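Local coordinates for hypothetical aspartyl-tRNA synthetase (Sulfolobus tokodaii, PDB 1WYD), which probably attaches aspartate to both tRNA(Asp) and tRNA(Asn), first activating the amino acid with ATP to aspartyl-adenylate, at residues Glu167-Val175 with Pro207-Asp215; Trp322-Tyr330 with Glu367-Leu375. All coordinates share one frame; numbering follows the deposited sequence.

Along the chain the two contacts follow in series, neither nesting nor crossing. Contact 1 closes a loop of 31 intervening residues, which holds the end of strand 174-177, strand 180-184, helix 189-199 and most of strand 201-209; it ties the approach to the small antiparallel sheet to the end of a strand of the large mixed sheet. Contact 2 closes a later loop, of 36 residues, with strands 343-348 and 351-358 inside it, and joins the loop after strand 316-320 to the end of helix 363-371. The two meet where Glu167 OE2 lies 2.9 Å from Tyr330 OH, a probable hydrogen bond to a predicted aspartate-binding residue.

Contact 1: Glu167-Val175 with Pro207-Asp215; sequences EGGAQLFPV and PAWRAEESD
Phe173 and Ala211 make the tight end of this contact. The methyl of Ala211 sits over one face of the phenylalanine ring as a CH-pi contact, its CB 3.6 Å from the ring centroid. At the edge, in the plane of the ring, Trp209 CB touches Phe173 CD1 at 3.9 Å, and Arg210 O approaches Phe173 CE1 obliquely. With CG anti to its own carbonyl carbon (chi1 -69°), Phe173 carries the end of its ring in toward Arg210 and Ala211. Tyr177 and Phe178 of the second subunit meet the same ring, making this end part of the dimer interface.

Ala211 N also donates to Gln171 O at 2.8 Å. A water bridges Phe173 N and, by a weak bond, Trp209 O. Strand 201-209 and the Arg-Ala-Glu sequence leaving it belong to motif 2 of the class II synthetases, whose arginine is predicted here to bind both ATP and aspartate. Residues 167-170 form a type II beta turn, and Glu167 is likewise a predicted aspartate ligand.

Toward solvent the packing is looser and more polar. Glu212, bent at chi2 (81°), folds its carboxylate back so that Glu212 OE2 accepts Gln171 N at 3.2 Å from above the carboxylate plane. Arg210 NH1 holds Glu212 OE1 at 3.2 Å in a nearly straight bond lying in the guanidinium plane, and makes a closer salt bridge, at 2.8 Å to Glu212 OE2, whose hydrogen bond is weak because it is bent. Ala170 CB covers one guanidinium face, 3.7 Å from Arg210 NH2, while Arg210 NE is engaged by Gln186. The extended Gln171 side chain runs past Glu212 on the solvent side, its amide plane turned 76° from the carboxylate.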
loop_
_atom_site.group_PDB
_atom_site.type_symbol
_atom_site.label_atom_id
_atom_site.label_comp_id
_atom_site.label_asym_id
_atom_site.label_seq_id
_atom_site.Cartn_x
_atom_site.Cartn_y
_atom_site.Cartn_z
ATOM N N GLU B 167 -19.516 -12.351 0.030
ATOM C CA GLU B 167 -20.124 -13.336 0.920
ATOM C C GLU B 167 -21.285 -12.721 1.718
ATOM O O GLU B 167 -21.050 -11.962 2.659
ATOM C CB GLU B 167 -19.081 -13.946 1.868
ATOM C CG GLU B 167 -17.778 -14.408 1.206
ATOM C CD GLU B 167 -16.579 -14.249 2.130
ATOM O OE1 GLU B 167 -16.682 -14.676 3.303
ATOM O OE2 GLU B 167 -15.537 -13.695 1.704
ATOM N N GLY B 168 -22.525 -13.044 1.313
ATOM C CA GLY B 168 -23.752 -12.623 2.005
ATOM C C GLY B 168 -23.762 -13.091 3.452
ATOM O O GLY B 168 -23.360 -14.223 3.734
ATOM N N GLY B 169 -24.193 -12.224 4.371
ATOM C CA GLY B 169 -24.005 -12.457 5.800
ATOM C C GLY B 169 -22.951 -11.536 6.407
ATOM O O GLY B 169 -23.056 -11.124 7.576
ATOM N N ALA B 170 -21.922 -11.215 5.620
ATOM C CA ALA B 170 -20.958 -10.198 6.019
ATOM C C ALA B 170 -21.646 -8.839 6.008
ATOM O O ALA B 170 -22.450 -8.527 5.114
ATOM C CB ALA B 170 -19.741 -10.196 5.093
ATOM N N GLN B 171 -21.323 -8.045 7.019
ATOM C CA GLN B 171 -21.924 -6.742 7.202
ATOM C C GLN B 171 -20.947 -5.687 6.711
ATOM O O GLN B 171 -19.810 -5.591 7.205
ATOM C CB GLN B 171 -22.238 -6.524 8.681
ATOM C CG GLN B 171 -23.219 -7.535 9.278
ATOM C CD GLN B 171 -23.533 -7.252 10.758
ATOM O OE1 GLN B 171 -23.917 -6.129 11.125
ATOM N NE2 GLN B 171 -23.372 -8.271 11.606
ATOM N N LEU B 172 -21.404 -4.886 5.751
ATOM C CA LEU B 172 -20.561 -3.921 5.062
ATOM C C LEU B 172 -21.037 -2.516 5.304
ATOM O O LEU B 172 -22.222 -2.274 5.526
ATOM C CB LEU B 172 -20.569 -4.214 3.571
ATOM C CG LEU B 172 -19.470 -5.142 3.051
ATOM C CD1 LEU B 172 -19.072 -6.165 4.003
ATOM C CD2 LEU B 172 -19.867 -5.810 1.743
ATOM N N PHE B 173 -20.117 -1.565 5.286
ATOM C CA PHE B 173 -20.522 -0.182 5.423
ATOM C C PHE B 173 -21.177 0.339 4.159
ATOM O O PHE B 173 -20.625 0.223 3.071
ATOM C CB PHE B 173 -19.338 0.685 5.823
ATOM C CG PHE B 173 -18.848 0.426 7.213
ATOM C CD1 PHE B 173 -17.582 -0.067 7.433
ATOM C CD2 PHE B 173 -19.666 0.658 8.303
ATOM C CE1 PHE B 173 -17.142 -0.300 8.697
ATOM C CE2 PHE B 173 -19.216 0.415 9.579
ATOM C CZ PHE B 173 -17.947 -0.040 9.771
ATOM N N PRO B 174 -22.395 0.865 4.295
ATOM C CA PRO B 174 -23.051 1.594 3.201
ATOM C C PRO B 174 -22.219 2.795 2.758
ATOM O O PRO B 174 -21.795 3.571 3.603
ATOM C CB PRO B 174 -24.359 2.056 3.854
ATOM C CG PRO B 174 -24.657 0.938 4.860
ATOM C CD PRO B 174 -23.286 0.734 5.475
ATOM N N VAL B 175 -21.964 2.909 1.463
ATOM C CA VAL B 175 -21.446 4.142 0.877
ATOM C C VAL B 175 -22.519 4.759 -0.059
ATOM O O VAL B 175 -23.061 4.092 -0.945
ATOM C CB VAL B 175 -20.146 3.913 0.111
ATOM C CG1 VAL B 175 -19.537 5.284 -0.377
ATOM C CG2 VAL B 175 -19.129 3.134 0.991
ATOM N N PRO B 207 -6.300 -0.965 2.811
ATOM C CA PRO B 207 -7.402 -0.962 3.771
ATOM C C PRO B 207 -8.530 -1.897 3.327
ATOM O O PRO B 207 -8.746 -2.112 2.136
ATOM C CB PRO B 207 -7.830 0.505 3.783
ATOM C CG PRO B 207 -6.618 1.241 3.111
ATOM C CD PRO B 207 -6.165 0.327 2.118
ATOM N N ALA B 208 -9.186 -2.503 4.318
ATOM C CA ALA B 208 -10.503 -3.114 4.179
ATOM C C ALA B 208 -11.440 -2.754 5.399
ATOM O O ALA B 208 -11.046 -2.104 6.389
ATOM C CB ALA B 208 -10.370 -4.605 4.054
ATOM N N TRP B 209 -12.693 -3.180 5.334
ATOM C CA TRP B 209 -13.629 -2.743 6.376
ATOM C C TRP B 209 -14.733 -3.732 6.681
ATOM O O TRP B 209 -15.254 -4.408 5.801
ATOM C CB TRP B 209 -14.246 -1.421 5.978
ATOM C CG TRP B 209 -13.296 -0.273 5.717
ATOM C CD1 TRP B 209 -12.875 0.661 6.619
ATOM C CD2 TRP B 209 -12.791 0.137 4.463
ATOM N NE1 TRP B 209 -12.112 1.627 5.999
ATOM C CE2 TRP B 209 -12.038 1.314 4.666
ATOM C CE3 TRP B 209 -12.883 -0.378 3.164
ATOM C CZ2 TRP B 209 -11.357 1.969 3.630
ATOM C CZ3 TRP B 209 -12.223 0.288 2.129
ATOM C CH2 TRP B 209 -11.483 1.458 2.365
ATOM N N ARG B 210 -15.099 -3.793 7.954
ATOM C CA ARG B 210 -16.195 -4.670 8.368
ATOM C C ARG B 210 -17.114 -3.947 9.313
ATOM O O ARG B 210 -16.646 -3.244 10.219
ATOM C CB ARG B 210 -15.651 -5.944 9.021
ATOM C CG ARG B 210 -15.673 -7.097 8.090
ATOM C CD ARG B 210 -17.036 -7.840 7.999
ATOM N NE ARG B 210 -16.848 -9.178 7.434
ATOM C CZ ARG B 210 -17.280 -10.325 7.960
ATOM N NH1 ARG B 210 -17.985 -10.354 9.089
ATOM N NH2 ARG B 210 -17.013 -11.464 7.329
ATOM N N ALA B 211 -18.419 -4.123 9.137
ATOM C CA ALA B 211 -19.378 -3.333 9.943
ATOM C C ALA B 211 -20.012 -3.975 11.195
ATOM O O ALA B 211 -21.009 -3.463 11.682
ATOM C CB ALA B 211 -20.459 -2.762 9.056
ATOM N N GLU B 212 -19.460 -5.062 11.726
ATOM C CA GLU B 212 -20.083 -5.705 12.892
ATOM C C GLU B 212 -19.788 -4.935 14.146
ATOM O O GLU B 212 -18.848 -4.128 14.196
ATOM C CB GLU B 212 -19.609 -7.144 13.104
ATOM C CG GLU B 212 -20.269 -8.157 12.201
ATOM C CD GLU B 212 -19.631 -8.204 10.813
ATOM O OE1 GLU B 212 -18.514 -7.650 10.650
ATOM O OE2 GLU B 212 -20.238 -8.801 9.880
ATOM N N GLU B 213 -20.573 -5.218 15.180
ATOM C CA GLU B 213 -20.355 -4.601 16.479
ATOM C C GLU B 213 -19.646 -5.513 17.520
ATOM O O GLU B 213 -19.668 -5.228 18.717
ATOM C CB GLU B 213 -21.663 -3.956 16.963
ATOM C CG GLU B 213 -21.998 -2.729 16.112
ATOM C CD GLU B 213 -23.435 -2.236 16.199
ATOM O OE1 GLU B 213 -23.880 -1.853 17.316
ATOM O OE2 GLU B 213 -24.100 -2.178 15.125
ATOM N N SER B 214 -18.978 -6.576 17.057
ATOM C CA SER B 214 -18.208 -7.458 17.952
ATOM C C SER B 214 -17.194 -6.636 18.773
ATOM O O SER B 214 -16.367 -5.918 18.196
ATOM C CB SER B 214 -17.509 -8.593 17.166
ATOM O OG SER B 214 -16.893 -9.538 18.042
ATOM N N ASP B 215 -17.293 -6.735 20.103
ATOM C CA ASP B 215 -16.448 -6.006 21.052
ATOM C C ASP B 215 -15.280 -6.832 21.614
ATOM O O ASP B 215 -14.699 -6.460 22.633
ATOM C CB ASP B 215 -17.304 -5.481 22.217
HETATM O O HOH W 1 -17.323 -2.653 4.631
#

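Contact 2: Trp322-Tyr330 with Glu367-Leu375; sequences WPSDARPFY and EEALKKKGL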
loop_
_atom_site.group_PDB
_atom_site.type_symbol
_atom_site.label_atom_id
_atom_site.label_comp_id
_atom_site.label_asym_id
_atom_site.label_seq_id
_atom_site.Cartn_x
_atom_site.Cartn_y
_atom_site.Cartn_z
ATOM N N TRP B 322 -10.217 -27.413 6.982
ATOM C CA TRP B 322 -11.538 -27.175 7.630
ATOM C C TRP B 322 -12.757 -27.833 6.900
ATOM O O TRP B 322 -12.655 -28.188 5.720
ATOM C CB TRP B 322 -11.786 -25.660 7.812
ATOM C CG TRP B 322 -10.816 -24.984 8.762
ATOM C CD1 TRP B 322 -9.512 -24.709 8.523
ATOM C CD2 TRP B 322 -11.088 -24.507 10.091
ATOM N NE1 TRP B 322 -8.944 -24.099 9.614
ATOM C CE2 TRP B 322 -9.886 -23.967 10.596
ATOM C CE3 TRP B 322 -12.231 -24.489 10.914
ATOM C CZ2 TRP B 322 -9.783 -23.401 11.874
ATOM C CZ3 TRP B 322 -12.134 -23.929 12.190
ATOM C CH2 TRP B 322 -10.908 -23.386 12.657
ATOM N N PRO B 323 -13.905 -28.002 7.579
ATOM C CA PRO B 323 -15.149 -28.380 6.877
ATOM C C PRO B 323 -15.565 -27.381 5.802
ATOM O O PRO B 323 -15.536 -26.160 6.035
ATOM C CB PRO B 323 -16.208 -28.415 7.984
ATOM C CG PRO B 323 -15.568 -27.800 9.179
ATOM C CD PRO B 323 -14.106 -27.913 9.033
ATOM N N SER B 324 -15.942 -27.916 4.645
ATOM C CA SER B 324 -16.354 -27.132 3.493
ATOM C C SER B 324 -17.519 -26.257 3.860
ATOM O O SER B 324 -17.691 -25.172 3.336
ATOM C CB SER B 324 -16.792 -28.060 2.361
ATOM O OG SER B 324 -15.815 -29.062 2.139
ATOM N N ASP B 325 -18.312 -26.745 4.794
ATOM C CA ASP B 325 -19.562 -26.120 5.166
ATOM C C ASP B 325 -19.329 -24.829 5.968
ATOM O O ASP B 325 -20.237 -24.021 6.116
ATOM C CB ASP B 325 -20.408 -27.171 5.920
ATOM C CG ASP B 325 -20.222 -28.621 5.328
ATOM O OD1 ASP B 325 -19.098 -29.230 5.431
ATOM O OD2 ASP B 325 -21.156 -29.213 4.720
ATOM N N ALA B 326 -18.102 -24.634 6.457
ATOM C CA ALA B 326 -17.734 -23.449 7.235
ATOM C C ALA B 326 -16.802 -22.454 6.483
ATOM O O ALA B 326 -16.266 -21.533 7.076
ATOM C CB ALA B 326 -17.089 -23.878 8.552
ATOM N N ARG B 327 -16.613 -22.660 5.187
ATOM C CA ARG B 327 -15.677 -21.866 4.400
ATOM C C ARG B 327 -16.435 -21.333 3.189
ATOM O O ARG B 327 -17.428 -21.922 2.816
ATOM C CB ARG B 327 -14.492 -22.733 3.980
ATOM C CG ARG B 327 -13.618 -23.169 5.167
ATOM C CD ARG B 327 -12.379 -22.335 5.284
ATOM N NE ARG B 327 -11.985 -22.074 6.650
ATOM C CZ ARG B 327 -10.864 -21.448 6.997
ATOM N NH1 ARG B 327 -10.021 -20.970 6.082
ATOM N NH2 ARG B 327 -10.601 -21.295 8.283
ATOM N N PRO B 328 -16.003 -20.212 2.598
ATOM C CA PRO B 328 -16.703 -19.627 1.447
ATOM C C PRO B 328 -16.984 -20.582 0.291
ATOM O O PRO B 328 -16.374 -21.646 0.181
ATOM C CB PRO B 328 -15.749 -18.526 1.012
ATOM C CG PRO B 328 -15.182 -18.071 2.290
ATOM C CD PRO B 328 -14.872 -19.365 3.016
ATOM N N PHE B 329 -17.914 -20.185 -0.569
ATOM C CA PHE B 329 -18.233 -20.930 -1.786
ATOM C C PHE B 329 -17.048 -20.961 -2.750
ATOM O O PHE B 329 -17.003 -21.786 -3.660
ATOM C CB PHE B 329 -19.427 -20.271 -2.491
ATOM C CG PHE B 329 -19.085 -18.952 -3.167
ATOM C CD1 PHE B 329 -18.815 -18.903 -4.539
ATOM C CD2 PHE B 329 -19.043 -17.764 -2.443
ATOM C CE1 PHE B 329 -18.490 -17.681 -5.180
ATOM C CE2 PHE B 329 -18.725 -16.533 -3.076
ATOM C CZ PHE B 329 -18.451 -16.497 -4.449
ATOM N N TYR B 330 -16.122 -20.021 -2.602
ATOM C CA TYR B 330 -15.035 -19.903 -3.567
ATOM C C TYR B 330 -13.864 -20.831 -3.211
ATOM O O TYR B 330 -12.886 -20.897 -3.950
ATOM C CB TYR B 330 -14.573 -18.422 -3.788
ATOM C CG TYR B 330 -14.266 -17.631 -2.525
ATOM C CD1 TYR B 330 -13.108 -17.847 -1.822
ATOM C CD2 TYR B 330 -15.144 -16.650 -2.059
ATOM C CE1 TYR B 330 -12.813 -17.137 -0.671
ATOM C CE2 TYR B 330 -14.859 -15.918 -0.900
ATOM C CZ TYR B 330 -13.685 -16.181 -0.213
ATOM O OH TYR B 330 -13.380 -15.491 0.935
ATOM N N GLU B 367 -21.039 -22.746 -8.734
ATOM C CA GLU B 367 -22.490 -22.592 -8.690
ATOM C C GLU B 367 -23.145 -23.594 -7.764
ATOM O O GLU B 367 -24.119 -23.268 -7.079
ATOM C CB GLU B 367 -23.091 -22.697 -10.082
ATOM C CG GLU B 367 -23.534 -21.360 -10.640
ATOM C CD GLU B 367 -23.802 -21.422 -12.127
ATOM O OE1 GLU B 367 -23.923 -20.347 -12.748
ATOM O OE2 GLU B 367 -23.894 -22.547 -12.672
ATOM N N GLU B 368 -22.587 -24.801 -7.739
ATOM C CA GLU B 368 -23.020 -25.840 -6.814
ATOM C C GLU B 368 -22.755 -25.384 -5.370
ATOM O O GLU B 368 -23.656 -25.425 -4.518
ATOM C CB GLU B 368 -22.345 -27.180 -7.156
ATOM C CG GLU B 368 -22.873 -28.404 -6.411
ATOM C CD GLU B 368 -24.401 -28.475 -6.350
ATOM O OE1 GLU B 368 -25.046 -28.725 -7.403
ATOM O OE2 GLU B 368 -24.958 -28.284 -5.239
ATOM N N ALA B 369 -21.550 -24.887 -5.113
ATOM C CA ALA B 369 -21.174 -24.456 -3.763
ATOM C C ALA B 369 -22.138 -23.408 -3.221
ATOM O O ALA B 369 -22.595 -23.497 -2.088
ATOM C CB ALA B 369 -19.767 -23.933 -3.758
ATOM N N LEU B 370 -22.455 -22.423 -4.048
ATOM C CA LEU B 370 -23.480 -21.439 -3.724
ATOM C C LEU B 370 -24.835 -22.058 -3.369
ATOM O O LEU B 370 -25.508 -21.607 -2.439
ATOM C CB LEU B 370 -23.638 -20.428 -4.866
ATOM C CG LEU B 370 -22.515 -19.406 -5.033
ATOM C CD1 LEU B 370 -22.604 -18.811 -6.427
ATOM C CD2 LEU B 370 -22.611 -18.318 -3.953
ATOM N N LYS B 371 -25.241 -23.083 -4.103
ATOM C CA LYS B 371 -26.505 -23.731 -3.774
ATOM C C LYS B 371 -26.410 -24.438 -2.409
ATOM O O LYS B 371 -27.286 -24.273 -1.558
ATOM C CB LYS B 371 -26.927 -24.705 -4.870
ATOM C CG LYS B 371 -27.615 -24.056 -6.073
ATOM C CD LYS B 371 -27.422 -24.942 -7.324
ATOM C CE LYS B 371 -28.501 -24.701 -8.364
ATOM N NZ LYS B 371 -28.386 -23.308 -8.874
ATOM N N LYS B 372 -25.320 -25.176 -2.200
ATOM C CA LYS B 372 -25.080 -25.910 -0.968
ATOM C C LYS B 372 -25.066 -25.016 0.277
ATOM O O LYS B 372 -24.974 -25.522 1.409
ATOM C CB LYS B 372 -23.759 -26.694 -1.080
ATOM C CG LYS B 372 -23.700 -28.019 -0.290
ATOM C CD LYS B 372 -22.357 -28.762 -0.532
ATOM C CE LYS B 372 -22.321 -30.161 0.101
ATOM N NZ LYS B 372 -22.242 -30.128 1.600
ATOM N N LYS B 373 -25.137 -23.701 0.073
ATOM C CA LYS B 373 -25.158 -22.728 1.167
ATOM C C LYS B 373 -26.471 -21.934 1.150
ATOM O O LYS B 373 -26.634 -20.948 1.889
ATOM C CB LYS B 373 -23.953 -21.775 1.083
ATOM C CG LYS B 373 -22.601 -22.455 0.884
ATOM C CD LYS B 373 -21.451 -21.599 1.381
ATOM C CE LYS B 373 -20.424 -22.459 2.131
ATOM N NZ LYS B 373 -20.103 -21.895 3.468
ATOM N N GLY B 374 -27.392 -22.370 0.288
ATOM C CA GLY B 374 -28.708 -21.767 0.153
ATOM C C GLY B 374 -28.722 -20.383 -0.478
ATOM O O GLY B 374 -29.693 -19.632 -0.308
ATOM N N LEU B 375 -27.658 -20.034 -1.203
ATOM C CA LEU B 375 -27.642 -18.776 -1.927
ATOM C C LEU B 375 -28.163 -18.937 -3.361
ATOM O O LEU B 375 -28.048 -20.012 -3.969
ATOM C CB LEU B 375 -26.247 -18.170 -1.916
ATOM C CG LEU B 375 -25.724 -17.558 -0.606
ATOM C CD1 LEU B 375 -26.848 -17.040 0.324
ATOM C CD2 LEU B 375 -24.781 -18.537 0.118
#
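The Phe329 ring is sandwiched between Leu370 and its own neighbour: Leu370 CD2 lies over one face, 3.9 Å from the centroid in a CH-pi contact, and Tyr330 CB stands over the centre of the opposite face. Phe383 of helix 381-384 meets it edge-to-face. Phe329 CG is wedged between the backbone N and the carbonyl carbon (chi1 73°), which lays the ring alongside Leu370, both pointing the same way. Ala369 CB fills in near the backbone, 3.5 Å from Phe329 O.

Thus the loop after strand 316-320 of the class II catalytic domain is held to the end of helix 363-371; its Pro328 packs on Glu167, a predicted aspartate-binding residue. The helix ends in a Schellman motif with Gly374 at C-prime. From here Lys373, bent at chi3 and chi4, brings NZ 2.8 Å from Arg327 O, with a weak second bond to Asp325 O. A methionine in its place would probably leave Arg327 O without this donor and remove one polar link to the helix end. At the surface, Asp325 OD2 and Lys372 NZ form a long salt bridge of 3.4 Å. Away from the apolar Phe329, Ala369 and Leu370, the lysine charges would probably add an electrostatic hold on the loop.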